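Local atomic coordinates of uncharacterized protein (Parabacteroides merdae, PDB entry 4MXN), a protein that is uncharacterised but probably acts as a glycosyl hydrolase of family 28, the polygalacturonase-like enzymes built on a right-handed parallel beta-helix. Residues K71-I76 with K107-G112; A125-V130 with D145-L150. All blocks are in the same frame, centred on the assembly; numbering follows the deposited sequence.

Overall arrangement
Both contacts belong to one parallel beta-helix chain, and they lie on opposite sides of its centre. Their own centres are about 25 Å apart, and their nearest atoms are about 9 Å apart, so they do not touch. They follow each other in series: contact 1 closes at Gly112 before contact 2 opens at Ala125. Contact 1 joins strand 74-78 to strand 111-114 and the corners that precede them, so it links neighbouring coils of the solenoid. Contact 2 packs helix 123-136 against the chain leaving helix 143-146, just before strand 151-154. One contact therefore stacks the coils, and the other packs a helical excursion against the chain that returns to the solenoid.

Contact 1 (K71-I76 with K107-G112); sequences KSNVTI and KQKNIG
Two neighbouring coils of the parallel beta-helix meet here at a corner that runs into strands 74-78 and 111-114. Thr75 pairs with Gly112 in parallel register: Gly112 N donates to Val74 O at 3.2 Å, and Ile76 N donates to Gly112 O at 2.9 Å. Ahead of the strands, residues Lys71 to Val74 form a type II turn, and side chains take over much of the bonding. Gln108 OE1 accepts Ser72 N at 2.8 Å on an in-plane lone pair. Ser72 OG also donates to it, from well above the carbonyl plane. Ser72 OG in turn accepts from Lys109 N at 2.9 Å in a nearly straight bond (164°). With chi1 at -66°, Ser72 OG sits beside its own backbone N, which brings both groups to Gln108 OE1. Asn73 OD1 is gripped twice, by Asn110 ND2 at 2.8 Å and by Lys109 NZ at 2.9 Å, each in the carbonyl plane. The two asparagine amides are turned 63° apart, and the Lys109 chain bends at three torsions to arrive. Asn73 N meets Lys109 O at 3.1 Å. A water joins Thr75 OG1 to Asn110 O. Lys71 NZ turns out of this network to a salt bridge with Asp46 of helix 38-50. Two side-chain oxygens thus each take two donors, which should help to hold the amides of Gln108 and Asn73 in their rotation; the ammonium of Lys109 probably polarises the Asn73 carbonyl further.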
ATOM      1  N   LYS A  71     -11.583   1.558  -4.350  1.00 20.19           N
ATOM      2  CA  LYS A  71     -12.524   1.582  -5.482  1.00 20.84           C
ATOM      3  C   LYS A  71     -12.445   2.908  -6.208  1.00 23.17           C
ATOM      4  O   LYS A  71     -11.992   3.881  -5.627  1.00 21.91           O
ATOM      5  CB  LYS A  71     -13.969   1.308  -5.023  1.00 23.61           C
ATOM      6  CG  LYS A  71     -14.177  -0.076  -4.369  1.00 24.16           C
ATOM      7  CD  LYS A  71     -14.110  -1.236  -5.375  1.00 27.26           C
ATOM      8  CE  LYS A  71     -14.314  -2.582  -4.728  1.00 30.28           C
ATOM      9  NZ  LYS A  71     -15.709  -2.782  -4.254  1.00 29.15           N
ATOM     10  N   SER A  72     -12.914   2.951  -7.470  1.00 20.34           N
ATOM     11  CA  SER A  72     -12.887   4.148  -8.306  1.00 19.98           C
ATOM     12  C   SER A  72     -13.478   5.367  -7.613  1.00 25.23           C
ATOM     13  O   SER A  72     -14.519   5.273  -6.958  1.00 25.04           O
ATOM     14  CB  SER A  72     -13.618   3.909  -9.624  1.00 22.57           C
ATOM     15  OG  SER A  72     -12.926   2.946 -10.403  1.00 30.61           O
ATOM     16  N   ASN A  73     -12.771   6.503  -7.742  1.00 21.56           N
ATOM     17  CA  ASN A  73     -13.130   7.840  -7.253  1.00 22.48           C
ATOM     18  C   ASN A  73     -13.003   7.970  -5.734  1.00 25.70           C
ATOM     19  O   ASN A  73     -13.477   8.957  -5.168  1.00 25.25           O
ATOM     20  CB  ASN A  73     -14.527   8.262  -7.734  1.00 22.42           C
ATOM     21  CG  ASN A  73     -14.651   8.171  -9.224  1.00 35.81           C
ATOM     22  OD1 ASN A  73     -13.812   8.690  -9.961  1.00 31.69           O
ATOM     23  ND2 ASN A  73     -15.641   7.447  -9.696  1.00 29.41           N
ATOM     24  N   VAL A  74     -12.278   7.039  -5.094  1.00 19.93           N
ATOM     25  CA  VAL A  74     -12.051   7.068  -3.653  1.00 20.57           C
ATOM     26  C   VAL A  74     -10.580   7.320  -3.375  1.00 23.03           C
ATOM     27  O   VAL A  74      -9.722   6.732  -4.019  1.00 21.12           O
ATOM     28  CB  VAL A  74     -12.534   5.772  -2.938  1.00 25.82           C
ATOM     29  CG1 VAL A  74     -12.299   5.833  -1.422  1.00 25.35           C
ATOM     30  CG2 VAL A  74     -14.007   5.489  -3.239  1.00 26.71           C
ATOM     31  N   THR A  75     -10.311   8.196  -2.414  1.00 20.93           N
ATOM     32  CA  THR A  75      -8.990   8.495  -1.881  1.00 19.84           C
ATOM     33  C   THR A  75      -9.013   8.163  -0.397  1.00 24.78           C
ATOM     34  O   THR A  75      -9.935   8.564   0.314  1.00 24.33           O
ATOM     35  CB  THR A  75      -8.594   9.960  -2.162  1.00 27.14           C
ATOM     36  OG1 THR A  75      -8.310  10.083  -3.553  1.00 22.14           O
ATOM     37  CG2 THR A  75      -7.344  10.398  -1.369  1.00 24.98           C
ATOM     38  N   ILE A  76      -8.001   7.431   0.072  1.00 22.85           N
ATOM     39  CA  ILE A  76      -7.840   7.122   1.483  1.00 22.80           C
ATOM     40  C   ILE A  76      -6.803   8.082   2.031  1.00 24.59           C
ATOM     41  O   ILE A  76      -5.701   8.167   1.494  1.00 23.80           O
ATOM     42  CB  ILE A  76      -7.465   5.627   1.728  1.00 26.37           C
ATOM     43  CG1 ILE A  76      -8.713   4.711   1.534  1.00 26.75           C
ATOM     44  CG2 ILE A  76      -6.837   5.434   3.139  1.00 28.01           C
ATOM     45  CD1 ILE A  76      -8.396   3.184   1.407  1.00 24.73           C
ATOM     46  N   LYS A 107      -8.135  -2.609 -11.589  1.00 23.42           N
ATOM     47  CA  LYS A 107      -8.826  -2.002 -12.725  1.00 25.07           C
ATOM     48  C   LYS A 107      -9.780  -0.886 -12.276  1.00 28.82           C
ATOM     49  O   LYS A 107     -10.928  -0.822 -12.728  1.00 30.15           O
ATOM     50  CB  LYS A 107      -9.554  -3.083 -13.551  1.00 29.80           C
ATOM     51  CG  LYS A 107      -8.598  -4.003 -14.305  1.00 50.38           C
ATOM     52  CD  LYS A 107      -9.339  -5.053 -15.117  1.00 67.62           C
ATOM     53  CE  LYS A 107      -8.416  -6.095 -15.698  1.00 86.91           C
ATOM     54  NZ  LYS A 107      -7.951  -7.058 -14.664  1.00 98.89           N
ATOM     55  N   GLN A 108      -9.291  -0.006 -11.384  1.00 23.40           N
ATOM     56  CA  GLN A 108     -10.042   1.144 -10.891  1.00 23.09           C
ATOM     57  C   GLN A 108      -9.493   2.430 -11.515  1.00 26.96           C
ATOM     58  O   GLN A 108      -8.385   2.429 -12.038  1.00 26.80           O
ATOM     59  CB  GLN A 108      -9.960   1.224  -9.354  1.00 23.14           C
ATOM     60  CG  GLN A 108     -10.466  -0.029  -8.613  1.00 25.18           C
ATOM     61  CD  GLN A 108     -11.914  -0.367  -8.877  1.00 32.98           C
ATOM     62  OE1 GLN A 108     -12.833   0.417  -8.582  1.00 25.10           O
ATOM     63  NE2 GLN A 108     -12.157  -1.560  -9.405  1.00 28.77           N
ATOM     64  N   LYS A 109     -10.245   3.536 -11.410  1.00 22.69           N
ATOM     65  CA  LYS A 109      -9.749   4.812 -11.936  1.00 21.96           C
ATOM     66  C   LYS A 109      -9.951   5.933 -10.910  1.00 24.20           C
ATOM     67  O   LYS A 109     -10.830   5.842 -10.052  1.00 21.28           O
ATOM     68  CB  LYS A 109     -10.379   5.170 -13.315  1.00 24.48           C
ATOM     69  CG  LYS A 109     -11.910   5.100 -13.437  1.00 31.35           C
ATOM     70  CD  LYS A 109     -12.635   6.167 -12.570  1.00 44.16           C
ATOM     71  CE  LYS A 109     -13.596   7.039 -13.303  1.00 47.28           C
ATOM     72  NZ  LYS A 109     -13.606   8.443 -12.797  1.00 39.53           N
ATOM     73  N   ASN A 110      -9.163   7.017 -11.039  1.00 21.75           N
ATOM     74  CA  ASN A 110      -9.255   8.197 -10.183  1.00 22.11           C
ATOM     75  C   ASN A 110      -9.202   7.777  -8.699  1.00 26.02           C
ATOM     76  O   ASN A 110     -10.124   8.028  -7.925  1.00 26.21           O
ATOM     77  CB  ASN A 110     -10.530   8.996 -10.515  1.00 23.83           C
ATOM     78  CG  ASN A 110     -10.658  10.300  -9.787  1.00 35.84           C
ATOM     79  OD1 ASN A 110      -9.670  10.934  -9.431  1.00 29.49           O
ATOM     80  ND2 ASN A 110     -11.887  10.677  -9.490  1.00 26.55           N
ATOM     81  N   ILE A 111      -8.114   7.118  -8.313  1.00 22.20           N
ATOM     82  CA  ILE A 111      -7.964   6.635  -6.930  1.00 21.48           C
ATOM     83  C   ILE A 111      -6.741   7.270  -6.291  1.00 24.50           C
ATOM     84  O   ILE A 111      -5.805   7.682  -6.971  1.00 23.92           O
ATOM     85  CB  ILE A 111      -7.911   5.085  -6.867  1.00 25.34           C
ATOM     86  CG1 ILE A 111      -6.820   4.513  -7.818  1.00 26.38           C
ATOM     87  CG2 ILE A 111      -9.282   4.470  -7.168  1.00 27.80           C
ATOM     88  CD1 ILE A 111      -6.401   3.137  -7.530  1.00 29.41           C
ATOM     89  N   GLY A 112      -6.735   7.306  -4.975  1.00 21.47           N
ATOM     90  CA  GLY A 112      -5.616   7.901  -4.277  1.00 20.58           C
ATOM     91  C   GLY A 112      -5.403   7.445  -2.858  1.00 23.12           C
ATOM     92  O   GLY A 112      -6.299   6.891  -2.221  1.00 20.41           O
TER
HETATM   93  O   HOH W   1      -9.960  10.071  -5.722  1.00 29.15           O

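Contact 2 (A125-V130 with D145-L150)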
ATOM      1  N   ALA A 125       6.056 -10.315  12.107  1.00 19.54           N
ATOM      2  CA  ALA A 125       4.852 -11.002  12.601  1.00 19.35           C
ATOM      3  C   ALA A 125       3.953 -11.507  11.469  1.00 20.36           C
ATOM      4  O   ALA A 125       3.432 -12.615  11.569  1.00 18.38           O
ATOM      5  CB  ALA A 125       4.070 -10.083  13.523  1.00 20.05           C
ATOM      6  N   VAL A 126       3.802 -10.722  10.378  1.00 17.77           N
ATOM      7  CA  VAL A 126       2.974 -11.109   9.214  1.00 15.75           C
ATOM      8  C   VAL A 126       3.638 -12.301   8.486  1.00 18.32           C
ATOM      9  O   VAL A 126       2.957 -13.289   8.176  1.00 16.49           O
ATOM     10  CB  VAL A 126       2.704  -9.906   8.267  1.00 19.59           C
ATOM     11  CG1 VAL A 126       2.137 -10.369   6.922  1.00 20.20           C
ATOM     12  CG2 VAL A 126       1.767  -8.889   8.915  1.00 19.19           C
ATOM     13  N   ARG A 127       4.960 -12.217   8.222  1.00 16.28           N
ATOM     14  CA  ARG A 127       5.688 -13.307   7.538  1.00 17.30           C
ATOM     15  C   ARG A 127       5.727 -14.593   8.384  1.00 22.58           C
ATOM     16  O   ARG A 127       5.667 -15.683   7.815  1.00 21.80           O
ATOM     17  CB  ARG A 127       7.107 -12.881   7.147  1.00 20.18           C
ATOM     18  CG  ARG A 127       7.104 -11.836   6.024  1.00 25.98           C
ATOM     19  CD  ARG A 127       8.499 -11.327   5.674  1.00 23.68           C
ATOM     20  NE  ARG A 127       9.295 -12.335   4.993  1.00 23.60           N
ATOM     21  CZ  ARG A 127       9.345 -12.498   3.682  1.00 31.66           C
ATOM     22  NH1 ARG A 127       8.614 -11.729   2.882  1.00 23.19           N
ATOM     23  NH2 ARG A 127      10.099 -13.449   3.158  1.00 24.31           N
ATOM     24  N   ALA A 128       5.778 -14.471   9.727  1.00 20.87           N
ATOM     25  CA  ALA A 128       5.786 -15.647  10.626  1.00 22.22           C
ATOM     26  C   ALA A 128       4.443 -16.379  10.543  1.00 24.67           C
ATOM     27  O   ALA A 128       4.410 -17.607  10.619  1.00 24.36           O
ATOM     28  CB  ALA A 128       6.078 -15.222  12.061  1.00 23.26           C
ATOM     29  N   SER A 129       3.336 -15.615  10.371  1.00 20.22           N
ATOM     30  CA  SER A 129       1.997 -16.171  10.200  1.00 19.19           C
ATOM     31  C   SER A 129       1.952 -16.980   8.886  1.00 21.97           C
ATOM     32  O   SER A 129       1.478 -18.125   8.879  1.00 22.05           O
ATOM     33  CB  SER A 129       0.949 -15.059  10.227  1.00 20.56           C
ATOM     34  OG  SER A 129      -0.329 -15.561   9.898  1.00 25.58           O
ATOM     35  N   VAL A 130       2.498 -16.407   7.800  1.00 18.20           N
ATOM     36  CA  VAL A 130       2.585 -17.071   6.491  1.00 19.54           C
ATOM     37  C   VAL A 130       3.409 -18.371   6.635  1.00 26.88           C
ATOM     38  O   VAL A 130       2.935 -19.432   6.211  1.00 27.67           O
ATOM     39  CB  VAL A 130       3.180 -16.163   5.379  1.00 22.24           C
ATOM     40  CG1 VAL A 130       3.342 -16.932   4.057  1.00 21.39           C
ATOM     41  CG2 VAL A 130       2.367 -14.879   5.181  1.00 21.46           C
ATOM     42  N   ASP A 145       4.779 -15.554  -1.948  1.00 29.37           N
ATOM     43  CA  ASP A 145       3.500 -15.765  -2.633  1.00 28.55           C
ATOM     44  C   ASP A 145       2.310 -15.222  -1.817  1.00 30.79           C
ATOM     45  O   ASP A 145       1.284 -14.866  -2.402  1.00 33.51           O
ATOM     46  CB  ASP A 145       3.288 -17.276  -2.925  1.00 30.62           C
ATOM     47  CG  ASP A 145       4.345 -17.946  -3.780  1.00 39.49           C
ATOM     48  OD1 ASP A 145       4.900 -17.281  -4.667  1.00 42.15           O
ATOM     49  OD2 ASP A 145       4.605 -19.147  -3.567  1.00 42.80           O
ATOM     50  N   TYR A 146       2.447 -15.140  -0.475  1.00 22.97           N
ATOM     51  CA  TYR A 146       1.356 -14.728   0.410  1.00 21.30           C
ATOM     52  C   TYR A 146       1.595 -13.424   1.179  1.00 24.76           C
ATOM     53  O   TYR A 146       0.632 -12.781   1.616  1.00 23.49           O
ATOM     54  CB  TYR A 146       1.087 -15.861   1.424  1.00 22.08           C
ATOM     55  CG  TYR A 146       0.687 -17.151   0.748  1.00 25.81           C
ATOM     56  CD1 TYR A 146      -0.643 -17.417   0.443  1.00 28.42           C
ATOM     57  CD2 TYR A 146       1.644 -18.093   0.374  1.00 28.16           C
ATOM     58  CE1 TYR A 146      -1.012 -18.583  -0.226  1.00 30.91           C
ATOM     59  CE2 TYR A 146       1.288 -19.257  -0.304  1.00 29.80           C
ATOM     60  CZ  TYR A 146      -0.042 -19.502  -0.595  1.00 36.57           C
ATOM     61  OH  TYR A 146      -0.397 -20.664  -1.232  1.00 39.13           O
ATOM     62  N   ALA A 147       2.859 -13.069   1.413  1.00 22.85           N
ATOM     63  CA  ALA A 147       3.181 -11.860   2.171  1.00 22.58           C
ATOM     64  C   ALA A 147       2.706 -10.617   1.390  1.00 24.36           C
ATOM     65  O   ALA A 147       3.006 -10.489   0.197  1.00 22.64           O
ATOM     66  CB  ALA A 147       4.672 -11.805   2.456  1.00 23.25           C
ATOM     67  N   PRO A 148       1.884  -9.745   2.017  1.00 20.55           N
ATOM     68  CA  PRO A 148       1.350  -8.615   1.272  1.00 19.46           C
ATOM     69  C   PRO A 148       2.308  -7.453   1.131  1.00 22.95           C
ATOM     70  O   PRO A 148       3.125  -7.160   2.009  1.00 21.07           O
ATOM     71  CB  PRO A 148       0.138  -8.184   2.112  1.00 21.32           C
ATOM     72  CG  PRO A 148       0.502  -8.536   3.504  1.00 25.63           C
ATOM     73  CD  PRO A 148       1.336  -9.787   3.392  1.00 22.70           C
ATOM     74  N   ALA A 149       2.138  -6.734   0.032  1.00 20.14           N
ATOM     75  CA  ALA A 149       2.790  -5.461  -0.190  1.00 19.64           C
ATOM     76  C   ALA A 149       2.039  -4.425   0.655  1.00 19.09           C
ATOM     77  O   ALA A 149       0.982  -4.742   1.215  1.00 18.85           O
ATOM     78  CB  ALA A 149       2.721  -5.103  -1.676  1.00 20.83           C
ATOM     79  N   LEU A 150       2.555  -3.201   0.771  1.00 16.10           N
ATOM     80  CA  LEU A 150       1.781  -2.185   1.499  1.00 15.76           C
ATOM     81  C   LEU A 150       0.726  -1.608   0.561  1.00 20.22           C
ATOM     82  O   LEU A 150      -0.430  -1.472   0.962  1.00 20.05           O
ATOM     83  CB  LEU A 150       2.671  -1.096   2.098  1.00 14.63           C
ATOM     84  CG  LEU A 150       3.615  -1.567   3.188  1.00 18.20           C
ATOM     85  CD1 LEU A 150       4.618  -0.505   3.535  1.00 19.46           C
ATOM     86  CD2 LEU A 150       2.887  -1.961   4.445  1.00 18.59           C
TER
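Val130 of helix 123-136 packs on Tyr146, where the chain leaves helix 143-146. Its CB points toward that chain. From there Val130 CG1, anti to the backbone N (chi1 176°), reaches Tyr146 CB at 3.6 Å. The other branch, Val130 CG2, lies 4.1 Å from Tyr146 CB and 4.2 Å from Ala147 N. The two side chains cross at a slant, and the phenol runs on away from the helix, where its OH bonds to Glu140 O. One turn earlier, Val126 CG1 meets Pro148 CD tip to tip at 3.7 Å. The earlier valine thus meets Pro148 and the later one Tyr146, so the two segments run in opposite order along the contact. Arg127 comes in beside them. Its chain bends near the end, and Arg127 NH1 comes 4.0 Å from Ala147 CB, a van der Waals touch. The polar partner of NH1 is Ala170 O, and the guanidinium of Arg196 is also close by. Across the two segments the contact is entirely van der Waals packing, and most of its residues are buried. Nearby bonds hold the chain in place: Ala147 O accepts Asn171 ND2, and Ala149 pairs by backbone with Asn100 and Ile102. The two helices lie between strands 118-120 and 151-154, consistent with an excursion from the parallel beta-helix, and helix 123-136 rests its valines on the segment that carries the chain back into it.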